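Local coordinates for protein Endonuclease/exonuclease/phosphatase (Beutenbergia cavernae DSM 12333, PDB 4RUW) that belongs to the endonuclease/exonuclease/phosphatase family and joins a zinc-carrying DNase I-like domain to an Ig-like beta sandwich, its specific activity being unassigned, at residues A259-A264 with G349-L353; T339-G343 with L419-L423. All coordinates share one frame; numbering follows the deposited sequence. Where two conformers were deposited one is given.

Interaction 1: residues A259-A264 with G349-L353; sequences AEDHLA and GWAQL
The junction between the DNase I-like domain and the Ig-like domain is made here by the end of helix 251-260, where Ala259 meets Trp350 and Gln352 of strand 349-356. Both strand residues point toward the 259-264 segment, and each uses a different chemistry. The methyl of Ala259 sits over one face of the indole: CB lies 3.8 Å from the centroid of the five-membered ring of Trp350 and only 19° off the ring normal, a CH-pi contact, with Trp350 CD2 the nearest ring atom at 3.6 Å. Gln352 supplies the polar half. Its CG stands beside the backbone N (chi1 -66°) and the chain then runs extended, which carries the amide across to the turn following the helix. There the two N-H groups of NE2 diverge to separate carbonyls, both close to the amide plane. The bond from Gln352 NE2 to Leu263 O is 3.0 Å and nearly straight (168°), although it arrives well above the carbonyl plane; that to Ala259 O is 3.2 Å, more bent, but lies on a lone pair. This double grip fixes the rotation of the amide and leaves Gln352 OE1 3.8 Å from Ala264 CB. Ala259 O also accepts from His262 N at 3.0 Å and from the hydroxyl of Thr339; three donors thus share this oxygen, which the negative potential of the helix C-terminus would probably make a stronger acceptor. The arrangement is that of a buried interdomain contact, a side-chain amide holding carbonyls of a helix C-terminus and the turn after it.

Interaction 2: residues T339-G343 with L419-L423; sequences TVLAG and LEACL
Gly343 N and Ala421 O are joined by a single water, which accepts from the Gly343 N at 2.9 Å and donates to the Ala421 O at 2.9 Å. No direct hydrogen bond links residues 339-343 to 419-423, although the two strand axes come within 6.0 Å and run nearly parallel, at 19°. The strands belong to different sheets, and apart from the water they meet by van der Waals packing, mostly of apolar side chains. Val340 does most of the work through its two methyls. CG1, anti to the backbone N (chi1 -179°), reaches the methyl of Ala421, with Val340 CG1 and Ala421 CB 3.8 Å apart. The other branch turns to Leu419, where Val340 CG2 meets Leu419 CD2 at 3.8 Å; the two side chains run alongside in opposing directions and meet flank to flank through these methyls. Ala421 CB also lies against backbone, 3.7 Å from Val340 O, in keeping with the close approach of the strands, for which the small alanine leaves room. Farther along, the Ala342 CB and Ala421 CB methyls face each other at 4.4 Å. Gly343, with a positive phi of 99°, packs its CA 4.2 Å from Leu423 CB; at these backbone angles a side chain would crowd the carbonyl O of Ala342, so the glycine answers to its own backbone and not to Leu423. Around the pair, Arg434 of strand 430-437 donates through NH1 to Leu341 O and Gly343 O, while Glu420, turned the other way, forms a salt bridge to Arg384. Here an outermost strand of one sheet faces an inner strand of the other, and such apolar packing between two facing antiparallel sheets is characteristic of the core of an Ig-like beta sandwich.

How the interactions relate
Strand 334-342 connects the two contacts, whose centres lie about 10 Å apart. It pairs antiparallel with strand 349-356, as the 2.9 Å separation of Val340 N and Ala351 O attests, so one four-stranded sheet serves both. Its successive residues serve opposite sides: Thr339 turns to interaction 1, where OG1 is 2.8 Å from Ala259 O, while Val340 points into interaction 2. Packing adds to the join, with Gln352 CG 3.5 Å from Thr339 OG1. Interaction 1 thus ties this sheet to the DNase I-like domain and interaction 2 ties it to its partner sheet. Neither contact includes a zinc ligand; His98, Asp100, His107 and His137 supply that site.

Interaction 1: residues A259-A264 with G349-L353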
ATOM      1  N   ALA A 259      -0.391  -4.280   9.515  1.00 12.32           N
ATOM      2  CA  ALA A 259      -1.649  -4.895   9.906  1.00 13.25           C
ATOM      3  C   ALA A 259      -2.034  -4.504  11.336  1.00 13.85           C
ATOM      4  O   ALA A 259      -3.203  -4.232  11.610  1.00 14.26           O
ATOM      5  CB  ALA A 259      -1.564  -6.405   9.761  1.00 13.98           C
ATOM      6  N   GLU A 260      -1.007  -4.466  12.334  1.00 15.12           N
ATOM      7  CA  GLU A 260      -1.236  -4.071  13.733  1.00 17.35           C
ATOM      8  C   GLU A 260      -1.812  -2.679  13.829  1.00 18.07           C
ATOM      9  O   GLU A 260      -2.540  -2.356  14.764  1.00 19.94           O
ATOM     10  CB  GLU A 260       0.077  -4.043  14.530  1.00 21.13           C
ATOM     11  CG  GLU A 260       0.785  -5.354  14.779  1.00 27.49           C
ATOM     12  CD  GLU A 260       2.103  -5.146  15.516  0.83 31.83           C
ATOM     13  OE1 GLU A 260       2.543  -3.988  15.658  0.44 34.79           O
ATOM     14  OE2 GLU A 260       2.696  -6.140  15.980  0.39 35.19           O
ATOM     15  N   ASP A 261      -1.475  -1.840  12.795  1.00 16.25           N
ATOM     16  CA  ASP A 261      -1.941  -0.461  12.783  1.00 16.66           C
ATOM     17  C   ASP A 261      -3.281  -0.262  12.081  1.00 15.63           C
ATOM     18  O   ASP A 261      -3.661   0.869  11.758  1.00 17.63           O
ATOM     19  CB  ASP A 261      -0.871   0.448  12.200  1.00 18.94           C
ATOM     20  CG  ASP A 261       0.127   0.888  13.246  0.69 22.73           C
ATOM     21  OD1 ASP A 261       0.055   0.381  14.389  0.56 25.05           O
ATOM     22  OD2 ASP A 261       0.978   1.741  12.935  0.55 25.03           O
ATOM     23  N   HIS A 262      -3.987  -1.369  11.857  1.00 14.49           N
ATOM     24  CA  HIS A 262      -5.369  -1.364  11.370  1.00 14.46           C
ATOM     25  C   HIS A 262      -5.465  -0.996   9.903  1.00 14.62           C
ATOM     26  O   HIS A 262      -6.502  -0.527   9.455  1.00 17.81           O
ATOM     27  CB  HIS A 262      -6.273  -0.432  12.189  1.00 15.78           C
ATOM     28  CG  HIS A 262      -6.085  -0.562  13.663  1.00 16.97           C
ATOM     29  ND1 HIS A 262      -6.521  -1.664  14.373  1.00 20.02           N
ATOM     30  CD2 HIS A 262      -5.495   0.253  14.565  1.00 18.88           C
ATOM     31  CE1 HIS A 262      -6.217  -1.510  15.647  1.00 21.29           C
ATOM     32  NE2 HIS A 262      -5.592  -0.354  15.794  1.00 21.80           N
ATOM     33  N   LEU A 263      -4.392  -1.215   9.155  1.00 13.18           N
ATOM     34  CA  LEU A 263      -4.415  -0.938   7.726  1.00 12.65           C
ATOM     35  C   LEU A 263      -4.600  -2.231   6.952  1.00 12.09           C
ATOM     36  O   LEU A 263      -3.962  -3.229   7.265  1.00 13.33           O
ATOM     37  CB  LEU A 263      -3.120  -0.241   7.297  1.00 13.14           C
ATOM     38  CG  LEU A 263      -2.986   1.204   7.775  1.00 15.31           C
ATOM     39  CD1 LEU A 263      -1.587   1.730   7.581  1.00 16.79           C
ATOM     40  CD2 LEU A 263      -3.966   2.076   6.995  1.00 18.72           C
ATOM     41  N   ALA A 264      -5.461  -2.199   5.938  1.00 11.84           N
ATOM     42  CA  ALA A 264      -5.730  -3.360   5.094  1.00 12.05           C
ATOM     43  C   ALA A 264      -5.083  -3.149   3.733  1.00 11.24           C
ATOM     44  O   ALA A 264      -5.200  -2.069   3.145  1.00 11.62           O
ATOM     45  CB  ALA A 264      -7.227  -3.557   4.935  1.00 14.21           C
ATOM     46  N   GLY A 349       0.858 -14.120   9.490  1.00 13.67           N
ATOM     47  CA  GLY A 349      -0.390 -13.575   9.003  1.00 13.55           C
ATOM     48  C   GLY A 349      -1.153 -12.886  10.111  1.00 12.65           C
ATOM     49  O   GLY A 349      -0.575 -12.499  11.131  1.00 13.45           O
ATOM     50  N   TRP A 350      -2.458 -12.742   9.930  1.00 12.21           N
ATOM     51  CA  TRP A 350      -3.250 -11.976  10.876  1.00 12.30           C
ATOM     52  C   TRP A 350      -4.736 -12.138  10.615  1.00 12.05           C
ATOM     53  O   TRP A 350      -5.163 -12.636   9.560  1.00 13.01           O
ATOM     54  CB  TRP A 350      -2.908 -10.480  10.779  1.00 13.01           C
ATOM     55  CG  TRP A 350      -3.013  -9.934   9.380  1.00 13.35           C
ATOM     56  CD1 TRP A 350      -4.149  -9.578   8.717  1.00 14.30           C
ATOM     57  CD2 TRP A 350      -1.930  -9.717   8.464  1.00 13.27           C
ATOM     58  NE1 TRP A 350      -3.843  -9.141   7.448  1.00 14.29           N
ATOM     59  CE2 TRP A 350      -2.488  -9.219   7.265  1.00 13.75           C
ATOM     60  CE3 TRP A 350      -0.544  -9.883   8.550  1.00 14.16           C
ATOM     61  CZ2 TRP A 350      -1.706  -8.883   6.161  1.00 14.80           C
ATOM     62  CZ3 TRP A 350       0.233  -9.562   7.446  1.00 15.85           C
ATOM     63  CH2 TRP A 350      -0.352  -9.070   6.266  1.00 15.22           C
ATOM     64  N   ALA A 351      -5.510 -11.688  11.597  1.00 12.75           N
ATOM     65  CA  ALA A 351      -6.943 -11.519  11.473  1.00 12.88           C
ATOM     66  C   ALA A 351      -7.279 -10.088  11.862  1.00 12.70           C
ATOM     67  O   ALA A 351      -6.815  -9.599  12.893  1.00 14.36           O
ATOM     68  CB  ALA A 351      -7.666 -12.491  12.378  1.00 15.33           C
ATOM     69  N   GLN A 352      -8.068  -9.417  11.030  1.00 12.42           N
ATOM     70  CA  GLN A 352      -8.543  -8.070  11.322  1.00 12.55           C
ATOM     71  C   GLN A 352     -10.060  -8.087  11.425  1.00 12.24           C
ATOM     72  O   GLN A 352     -10.750  -8.476  10.477  1.00 13.22           O
ATOM     73  CB  GLN A 352      -8.115  -7.086  10.231  1.00 14.09           C
ATOM     74  CG  GLN A 352      -6.614  -6.856  10.150  1.00 14.81           C
ATOM     75  CD  GLN A 352      -6.241  -5.874   9.050  1.00 16.45           C
ATOM     76  OE1 GLN A 352      -6.850  -5.870   7.978  1.00 18.11           O
ATOM     77  NE2 GLN A 352      -5.233  -5.048   9.303  1.00 18.38           N
ATOM     78  N   LEU A 353     -10.567  -7.680  12.585  1.00 12.41           N
ATOM     79  CA  LEU A 353     -11.997  -7.621  12.837  1.00 13.54           C
ATOM     80  C   LEU A 353     -12.433  -6.163  12.828  1.00 13.59           C
ATOM     81  O   LEU A 353     -11.787  -5.313  13.444  1.00 14.71           O
ATOM     82  CB  LEU A 353     -12.304  -8.251  14.198  1.00 15.73           C
ATOM     83  CG  LEU A 353     -13.753  -8.179  14.676  1.00 18.51           C
ATOM     84  CD1 LEU A 353     -14.643  -9.082  13.841  1.00 20.26           C
ATOM     85  CD2 LEU A 353     -13.834  -8.543  16.157  1.00 21.13           C
TER

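Interaction 2: residues T339-G343 with L419-L423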
ATOM      1  N   THR A 339      -6.742  -6.099  15.381  1.00 13.72           N
ATOM      2  CA  THR A 339      -5.888  -7.048  14.686  1.00 13.97           C
ATOM      3  C   THR A 339      -5.292  -8.018  15.688  1.00 14.31           C
ATOM      4  O   THR A 339      -4.807  -7.611  16.745  1.00 16.67           O
ATOM      5  CB  THR A 339      -4.733  -6.327  13.992  1.00 15.57           C
ATOM      6  OG1 THR A 339      -5.267  -5.440  13.008  1.00 16.20           O
ATOM      7  CG2 THR A 339      -3.788  -7.318  13.317  1.00 16.21           C
ATOM      8  N   VAL A 340      -5.358  -9.304  15.368  1.00 13.24           N
ATOM      9  CA  VAL A 340      -4.622 -10.304  16.122  1.00 13.95           C
ATOM     10  C   VAL A 340      -3.680 -10.999  15.140  1.00 13.29           C
ATOM     11  O   VAL A 340      -4.117 -11.551  14.129  1.00 13.70           O
ATOM     12  CB  VAL A 340      -5.554 -11.318  16.821  1.00 15.13           C
ATOM     13  CG1 VAL A 340      -4.733 -12.318  17.613  1.00 15.86           C
ATOM     14  CG2 VAL A 340      -6.537 -10.585  17.734  1.00 16.76           C
ATOM     15  N   LEU A 341      -2.382 -10.919  15.408  1.00 13.62           N
ATOM     16  CA  LEU A 341      -1.386 -11.538  14.544  1.00 14.11           C
ATOM     17  C   LEU A 341      -1.367 -13.041  14.755  1.00 14.26           C
ATOM     18  O   LEU A 341      -1.722 -13.526  15.830  1.00 16.14           O
ATOM     19  CB  LEU A 341      -0.002 -10.958  14.815  1.00 14.79           C
ATOM     20  CG  LEU A 341       0.155  -9.454  14.587  1.00 15.14           C
ATOM     21  CD1 LEU A 341       1.551  -9.021  14.979  1.00 17.21           C
ATOM     22  CD2 LEU A 341      -0.118  -9.111  13.133  1.00 15.35           C
ATOM     23  N   ALA A 342      -0.941 -13.764  13.724  1.00 13.77           N
ATOM     24  CA  ALA A 342      -0.913 -15.221  13.757  1.00 14.47           C
ATOM     25  C   ALA A 342       0.510 -15.756  13.731  1.00 13.83           C
ATOM     26  O   ALA A 342       1.403 -15.149  13.132  1.00 15.09           O
ATOM     27  CB  ALA A 342      -1.700 -15.782  12.578  1.00 17.04           C
ATOM     28  N   GLY A 343       0.713 -16.905  14.367  1.00 14.80           N
ATOM     29  CA  GLY A 343       2.019 -17.539  14.419  1.00 16.23           C
ATOM     30  C   GLY A 343       2.730 -17.253  15.725  1.00 16.99           C
ATOM     31  O   GLY A 343       2.397 -16.302  16.428  1.00 17.59           O
ATOM     32  N   LEU A 419     -11.260 -12.519  20.232  1.00 17.22           N
ATOM     33  CA  LEU A 419     -10.847 -12.928  18.905  1.00 16.92           C
ATOM     34  C   LEU A 419      -9.571 -13.744  19.030  1.00 16.12           C
ATOM     35  O   LEU A 419      -8.618 -13.317  19.690  1.00 16.02           O
ATOM     36  CB  LEU A 419     -10.601 -11.700  18.026  1.00 18.12           C
ATOM     37  CG  LEU A 419     -10.109 -11.971  16.604  1.00 19.82           C
ATOM     38  CD1 LEU A 419     -11.135 -12.790  15.840  1.00 21.21           C
ATOM     39  CD2 LEU A 419      -9.804 -10.676  15.860  1.00 21.12           C
ATOM     40  N   GLU A 420      -9.577 -14.924  18.419  1.00 16.12           N
ATOM     41  CA  GLU A 420      -8.433 -15.821  18.399  1.00 16.53           C
ATOM     42  C   GLU A 420      -7.899 -15.916  16.975  1.00 15.73           C
ATOM     43  O   GLU A 420      -8.674 -15.982  16.022  1.00 17.97           O
ATOM     44  CB  GLU A 420      -8.842 -17.213  18.910  1.00 18.53           C
ATOM     45  CG  GLU A 420      -7.709 -18.241  18.929  1.00 21.76           C
ATOM     46  CD  GLU A 420      -8.111 -19.568  19.558  1.00 24.41           C
ATOM     47  OE1 GLU A 420      -9.314 -19.777  19.821  1.00 26.89           O
ATOM     48  OE2 GLU A 420      -7.217 -20.406  19.791  1.00 26.22           O
ATOM     49  N   ALA A 421      -6.577 -15.899  16.829  1.00 15.16           N
ATOM     50  CA  ALA A 421      -5.950 -16.182  15.545  1.00 14.98           C
ATOM     51  C   ALA A 421      -4.935 -17.292  15.752  1.00 15.22           C
ATOM     52  O   ALA A 421      -4.087 -17.214  16.645  1.00 15.99           O
ATOM     53  CB  ALA A 421      -5.268 -14.944  14.986  1.00 16.25           C
ATOM     54  N   CYS A 422      -5.022 -18.321  14.913  0.68 15.43           N
ATOM     55  CA  CYS A 422      -4.156 -19.485  15.021  0.68 16.11           C
ATOM     56  C   CYS A 422      -3.422 -19.777  13.725  0.68 16.32           C
ATOM     57  O   CYS A 422      -3.896 -19.454  12.637  0.68 17.45           O
ATOM     58  CB  CYS A 422      -4.971 -20.727  15.372  0.68 18.77           C
ATOM     59  SG  CYS A 422      -5.779 -20.679  16.960  0.68 19.91           S
ATOM     60  N   LEU A 423      -2.262 -20.408  13.856  1.00 16.40           N
ATOM     61  CA  LEU A 423      -1.621 -21.049  12.729  1.00 16.17           C
ATOM     62  C   LEU A 423      -1.904 -22.537  12.897  1.00 17.33           C
ATOM     63  O   LEU A 423      -1.586 -23.123  13.936  1.00 18.35           O
ATOM     64  CB  LEU A 423      -0.119 -20.787  12.729  1.00 17.71           C
ATOM     65  CG  LEU A 423       0.618 -21.390  11.530  1.00 18.28           C
ATOM     66  CD1 LEU A 423       0.160 -20.760  10.215  1.00 19.46           C
ATOM     67  CD2 LEU A 423       2.125 -21.258  11.701  1.00 20.23           C
TER
HETATM   68  O   HOH W   1      -1.188 -17.495  16.428  1.00 17.67           O